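Local coordinates for protein pectate lyase/Amb allergen (Acidovorax citrulli, PDB 4HWV) that probably cleaves pectate, a plant cell-wall polysaccharide, by calcium-dependent beta-elimination, at residues A[400-405]-A[443-448]; A[372-377]-A[420-425]. All blocks are in the same frame, centred on the assembly; numbering follows the deposited sequence.

Contact 1 of 2, residues A[400-405]-A[443-448]; sequences NARISA and RWSSAL
S445 meets A401 at the end of helix 438-445: the backbone N of A401 donates to S445 OG at 2.9 Å, with an N-H...O angle of 146°, so the bond is somewhat bent. The hydroxyl gets there because S445 holds OG opposite its own backbone N (chi1 -175°), which carries OG across to the backbone N of A401. Water extends the join on both residues. Water 1 donates to A401 O and to S445 O, at 2.7 Å from the latter, while water 2 lies 2.6 Å from S445 OG and accepts from R402 NH1. The R402 chain, bent at chi2, doubles back so that NH1 also donates to A401 O at 2.8 Å. This donor stands above the carbonyl plane, 43° out of it, yet the oxygen lies close to the guanidinium plane. A401 O is thus gripped by an arginine and a water.

Further along, the contact becomes mainly van der Waals packing. A401 CB abuts S446 CB, and I403 CD1 comes within 3.7 Å of S446 OG. That hydroxyl is occupied within its own segment, accepting from L448 N at 3.0 Å in an ST turn that begins at S446, the first residue to leave the helical conformation. The turn presents L448, whose side chain slides past that of I403 in the opposite direction, with I403 CG2 at 3.9 Å from L448 CB. L448 CD1 reaches onward to A405 CB. I403, just past strand 399-401, also packs on L371 of neighbouring strand 369-371. A helix C-terminus followed by an ST turn here packs against the end of strand 399-401, outermost within this chain of a four-stranded parallel sheet, and the loop that follows it, a surface contact on the PL1 parallel beta-helix, away from the calcium site.

Contact 2 of 2, residues A[372-377]-A[420-425]; sequences GQSGKV and CASTFY
K376 and T423 pair as parallel strand neighbours, and the lysine can be followed outward. Its CB and CG both lie 3.6 Å from T423 OG1, the two side chains crossing at a slant. CE then approaches A421 O at 3.3 Å. The chain runs extended until chi4, where a turn to 63° brings NZ back over the backbone: NZ donates to E419 O, just before 420-425, and to S374 O at 2.9 Å, with a weak bond to A421 O. Three backbone carbonyls thus accept from the ammonium of this buried lysine, one of them weakly.

The backbone ladder supplies the parallel register: T423 N donates to G375 O, V377 N to T423 O with an N-H...O angle of 168°, and Y425 N to V377 O. Ahead of it, the type II turn G372 to G375 is tied down by serines, S374 N donating to S422 OG at 2.8 Å and S374 OG to C420 O at 2.7 Å. C420 is itself joined to C411 by a disulfide.

On the sheet face bearing V377 and F424, V377 CG1 touches F424 CE2 at 3.7 Å. Strand 376-387 lies between strands 345-356 and 423-427; V377 packs on L348, while F424 lies against L438, T439 and V442 of helix 438-445.

Overall arrangement
Running from the N terminus, the chain passes 372-377, then 400-405, then 420-425 and finally 443-448. Contact 2 closes a loop over 42 intervening residues and contact 1 one over 37; because their segments alternate, the loops cross instead of nesting. Contact 2 joins two laterally adjacent parallel strands, 376-387 and 423-427, and contact 1 sets the end of helix 438-445 against strand 399-401, which follows strand 376-387 in the chain. Their centres lie about 10 Å apart and they touch: Q373 OE1 probably accepts from S404 N at 2.8 Å, and I403 CD1 packs on S422 CB at 3.6 Å. Together they join neighbouring strands of the beta-helix and set the end of helix 438-445 against its outside.

Contact 1 of 2, residues A[400-405]-A[443-448]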
loop_
_atom_site.group_PDB
_atom_site.type_symbol
_atom_site.label_atom_id
_atom_site.label_comp_id
_atom_site.label_asym_id
_atom_site.label_seq_id
_atom_site.Cartn_x
_atom_site.Cartn_y
_atom_site.Cartn_z
ATOM N N ASN A 400 -8.752 28.291 -5.394
ATOM C CA ASN A 400 -9.294 29.128 -4.317
ATOM C C ASN A 400 -8.219 30.081 -3.813
ATOM O O ASN A 400 -7.098 30.073 -4.317
ATOM C CB ASN A 400 -9.924 28.285 -3.191
ATOM C CG ASN A 400 -8.924 27.397 -2.480
ATOM O OD1 ASN A 400 -7.786 27.288 -2.880
ATOM N ND2 ASN A 400 -9.378 26.708 -1.453
ATOM N N ALA A 401 -8.552 30.895 -2.820
ATOM C CA ALA A 401 -7.632 31.906 -2.305
ATOM C C ALA A 401 -7.671 31.944 -0.788
ATOM O O ALA A 401 -8.715 31.708 -0.186
ATOM C CB ALA A 401 -7.980 33.271 -2.865
ATOM N N ARG A 402 -6.519 32.240 -0.188
ATOM C CA ARG A 402 -6.370 32.382 1.256
ATOM C C ARG A 402 -5.493 33.604 1.510
ATOM O O ARG A 402 -4.253 33.494 1.549
ATOM C CB ARG A 402 -5.726 31.129 1.856
ATOM C CG ARG A 402 -6.551 29.878 1.691
ATOM C CD ARG A 402 -7.805 29.957 2.511
ATOM N NE ARG A 402 -8.577 28.716 2.467
ATOM C CZ ARG A 402 -9.637 28.507 1.678
ATOM N NH1 ARG A 402 -10.049 29.434 0.812
ATOM N NH2 ARG A 402 -10.287 27.352 1.743
ATOM N N ILE A 403 -6.119 34.770 1.661
ATOM C CA ILE A 403 -5.393 36.037 1.720
ATOM C C ILE A 403 -5.917 36.886 2.870
ATOM O O ILE A 403 -7.140 36.910 3.127
ATOM C CB ILE A 403 -5.565 36.887 0.421
ATOM C CG1 ILE A 403 -5.181 36.113 -0.841
ATOM C CG2 ILE A 403 -4.774 38.228 0.496
ATOM C CD1 ILE A 403 -5.761 36.729 -2.097
ATOM N N SER A 404 -4.993 37.586 3.534
ATOM C CA SER A 404 -5.281 38.544 4.611
ATOM C C SER A 404 -4.662 39.902 4.287
ATOM O O SER A 404 -3.457 39.986 4.055
ATOM C CB SER A 404 -4.647 38.040 5.920
ATOM O OG SER A 404 -4.549 39.086 6.893
ATOM N N ALA A 405 -5.462 40.971 4.314
ATOM C CA ALA A 405 -4.949 42.312 4.035
ATOM C C ALA A 405 -3.978 42.833 5.072
ATOM O O ALA A 405 -3.092 43.630 4.746
ATOM C CB ALA A 405 -6.097 43.298 3.889
ATOM N N ARG A 443 -11.478 35.093 -7.737
ATOM C CA ARG A 443 -12.027 36.392 -7.362
ATOM C C ARG A 443 -13.198 36.244 -6.388
ATOM O O ARG A 443 -13.336 37.039 -5.471
ATOM C CB ARG A 443 -12.458 37.194 -8.598
ATOM C CG ARG A 443 -11.319 37.618 -9.510
ATOM C CD ARG A 443 -11.763 38.727 -10.458
ATOM N NE ARG A 443 -13.061 38.441 -11.065
ATOM C CZ ARG A 443 -13.233 37.835 -12.238
ATOM N NH1 ARG A 443 -12.184 37.446 -12.952
ATOM N NH2 ARG A 443 -14.459 37.620 -12.698
ATOM N N TRP A 444 -14.038 35.226 -6.584
ATOM C CA TRP A 444 -15.133 35.008 -5.646
ATOM C C TRP A 444 -14.602 34.476 -4.320
ATOM O O TRP A 444 -15.191 34.717 -3.263
ATOM C CB TRP A 444 -16.148 34.030 -6.220
ATOM C CG TRP A 444 -17.137 34.665 -7.126
ATOM C CD1 TRP A 444 -17.320 34.401 -8.452
ATOM C CD2 TRP A 444 -18.089 35.684 -6.783
ATOM N NE1 TRP A 444 -18.344 35.177 -8.954
ATOM C CE2 TRP A 444 -18.829 35.976 -7.952
ATOM C CE3 TRP A 444 -18.403 36.366 -5.599
ATOM C CZ2 TRP A 444 -19.851 36.931 -7.973
ATOM C CZ3 TRP A 444 -19.417 37.316 -5.626
ATOM C CH2 TRP A 444 -20.129 37.582 -6.802
ATOM N N SER A 445 -13.515 33.711 -4.360
ATOM C CA SER A 445 -12.918 33.195 -3.135
ATOM C C SER A 445 -12.365 34.318 -2.247
ATOM O O SER A 445 -12.562 34.312 -1.032
ATOM C CB SER A 445 -11.824 32.174 -3.491
ATOM O OG SER A 445 -11.295 31.566 -2.332
ATOM N N SER A 446 -11.696 35.295 -2.859
ATOM C CA SER A 446 -11.191 36.462 -2.130
ATOM C C SER A 446 -11.188 37.685 -3.013
ATOM O O SER A 446 -10.580 37.689 -4.081
ATOM C CB SER A 446 -9.755 36.242 -1.644
ATOM O OG SER A 446 -9.273 37.434 -1.023
ATOM N N ALA A 447 -11.833 38.741 -2.535
ATOM C CA ALA A 447 -11.804 40.033 -3.205
ATOM C C ALA A 447 -10.468 40.761 -3.029
ATOM O O ALA A 447 -10.311 41.885 -3.505
ATOM C CB ALA A 447 -12.941 40.907 -2.678
ATOM N N LEU A 448 -9.507 40.141 -2.343
ATOM C CA LEU A 448 -8.223 40.789 -2.107
ATOM C C LEU A 448 -7.191 40.412 -3.158
ATOM O O LEU A 448 -6.098 40.969 -3.171
ATOM C CB LEU A 448 -7.697 40.464 -0.707
ATOM C CG LEU A 448 -8.648 40.896 0.412
ATOM C CD1 LEU A 448 -8.027 40.477 1.719
ATOM C CD2 LEU A 448 -8.958 42.393 0.396
HETATM O O HOH W 1 -11.192 32.677 0.640
HETATM O O HOH W 2 -12.666 29.985 -0.724
#

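Contact 2 of 2, residues A[372-377]-A[420-425]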
loop_
_atom_site.group_PDB
_atom_site.type_symbol
_atom_site.label_atom_id
_atom_site.label_comp_id
_atom_site.label_asym_id
_atom_site.label_seq_id
_atom_site.Cartn_x
_atom_site.Cartn_y
_atom_site.Cartn_z
ATOM N N GLY A 372 -2.385 31.595 -1.978
ATOM C CA GLY A 372 -2.160 32.020 -0.618
ATOM C C GLY A 372 -1.496 33.375 -0.535
ATOM O O GLY A 372 -1.366 34.104 -1.527
ATOM N N GLN A 373 -1.073 33.704 0.678
ATOM C CA GLN A 373 -0.653 35.061 0.999
ATOM C C GLN A 373 0.487 35.535 0.117
ATOM O O GLN A 373 1.573 34.964 0.169
ATOM C CB GLN A 373 -0.213 35.129 2.452
ATOM C CG GLN A 373 -0.018 36.562 2.935
ATOM C CD GLN A 373 -1.289 37.358 2.913
ATOM O OE1 GLN A 373 -2.362 36.841 3.219
ATOM N NE2 GLN A 373 -1.179 38.636 2.552
ATOM N N SER A 374 0.229 36.573 -0.682
ATOM C CA SER A 374 1.233 37.193 -1.565
ATOM C C SER A 374 1.777 36.240 -2.631
ATOM O O SER A 374 2.804 36.506 -3.251
ATOM C CB SER A 374 2.381 37.825 -0.776
ATOM O OG SER A 374 1.909 38.878 0.049
ATOM N N GLY A 375 1.079 35.133 -2.865
ATOM C CA GLY A 375 1.437 34.256 -3.962
ATOM C C GLY A 375 1.157 34.928 -5.295
ATOM O O GLY A 375 0.312 35.815 -5.406
ATOM N N LYS A 376 1.867 34.489 -6.322
ATOM C CA LYS A 376 1.675 35.027 -7.663
ATOM C C LYS A 376 1.645 33.839 -8.614
ATOM O O LYS A 376 2.686 33.323 -9.044
ATOM C CB LYS A 376 2.769 36.046 -7.995
ATOM C CG LYS A 376 2.749 37.244 -7.027
ATOM C CD LYS A 376 3.876 38.223 -7.241
ATOM C CE LYS A 376 3.907 39.213 -6.074
ATOM N NZ LYS A 376 4.197 38.508 -4.778
ATOM N N VAL A 377 0.434 33.374 -8.883
ATOM C CA VAL A 377 0.211 32.107 -9.571
ATOM C C VAL A 377 -0.132 32.349 -11.030
ATOM O O VAL A 377 -0.955 33.210 -11.360
ATOM C CB VAL A 377 -0.916 31.302 -8.877
ATOM C CG1 VAL A 377 -1.228 30.041 -9.648
ATOM C CG2 VAL A 377 -0.526 30.993 -7.435
ATOM N N CYS A 420 4.253 42.396 -2.674
ATOM C CA CYS A 420 3.363 41.841 -1.664
ATOM C C CYS A 420 1.962 41.538 -2.184
ATOM O O CYS A 420 1.124 41.017 -1.455
ATOM C CB CYS A 420 3.343 42.754 -0.433
ATOM S SG CYS A 420 4.999 42.872 0.289
ATOM N N ALA A 421 1.710 41.850 -3.450
ATOM C CA ALA A 421 0.420 41.542 -4.035
ATOM C C ALA A 421 0.194 40.031 -4.102
ATOM O O ALA A 421 1.147 39.257 -4.209
ATOM C CB ALA A 421 0.313 42.158 -5.434
ATOM N N SER A 422 -1.076 39.632 -4.044
ATOM C CA SER A 422 -1.501 38.254 -4.238
ATOM C C SER A 422 -2.214 38.234 -5.574
ATOM O O SER A 422 -3.262 38.866 -5.714
ATOM C CB SER A 422 -2.486 37.828 -3.149
ATOM O OG SER A 422 -1.924 37.942 -1.851
ATOM N N THR A 423 -1.661 37.532 -6.561
ATOM C CA THR A 423 -2.206 37.597 -7.914
ATOM C C THR A 423 -2.389 36.217 -8.533
ATOM O O THR A 423 -1.678 35.264 -8.201
ATOM C CB THR A 423 -1.335 38.476 -8.848
ATOM O OG1 THR A 423 -0.104 37.808 -9.145
ATOM C CG2 THR A 423 -1.027 39.820 -8.204
ATOM N N PHE A 424 -3.367 36.116 -9.420
ATOM C CA PHE A 424 -3.677 34.845 -10.071
ATOM C C PHE A 424 -4.028 35.078 -11.531
ATOM O O PHE A 424 -4.827 35.960 -11.858
ATOM C CB PHE A 424 -4.835 34.144 -9.342
ATOM C CG PHE A 424 -5.168 32.776 -9.897
ATOM C CD1 PHE A 424 -6.019 32.634 -10.991
ATOM C CD2 PHE A 424 -4.654 31.631 -9.310
ATOM C CE1 PHE A 424 -6.329 31.360 -11.490
ATOM C CE2 PHE A 424 -4.953 30.371 -9.803
ATOM C CZ PHE A 424 -5.786 30.237 -10.902
ATOM N N TYR A 425 -3.424 34.286 -12.412
ATOM C CA TYR A 425 -3.729 34.295 -13.832
ATOM C C TYR A 425 -3.976 32.865 -14.267
ATOM O O TYR A 425 -3.241 31.965 -13.887
ATOM C CB TYR A 425 -2.549 34.864 -14.625
ATOM C CG TYR A 425 -2.693 34.739 -16.128
ATOM C CD1 TYR A 425 -2.239 33.604 -16.803
ATOM C CD2 TYR A 425 -3.252 35.767 -16.879
ATOM C CE1 TYR A 425 -2.364 33.482 -18.180
ATOM C CE2 TYR A 425 -3.369 35.658 -18.258
ATOM C CZ TYR A 425 -2.921 34.512 -18.903
ATOM O OH TYR A 425 -3.032 34.406 -20.276
HETATM O O HOH W 3 0.109 35.874 -11.159
#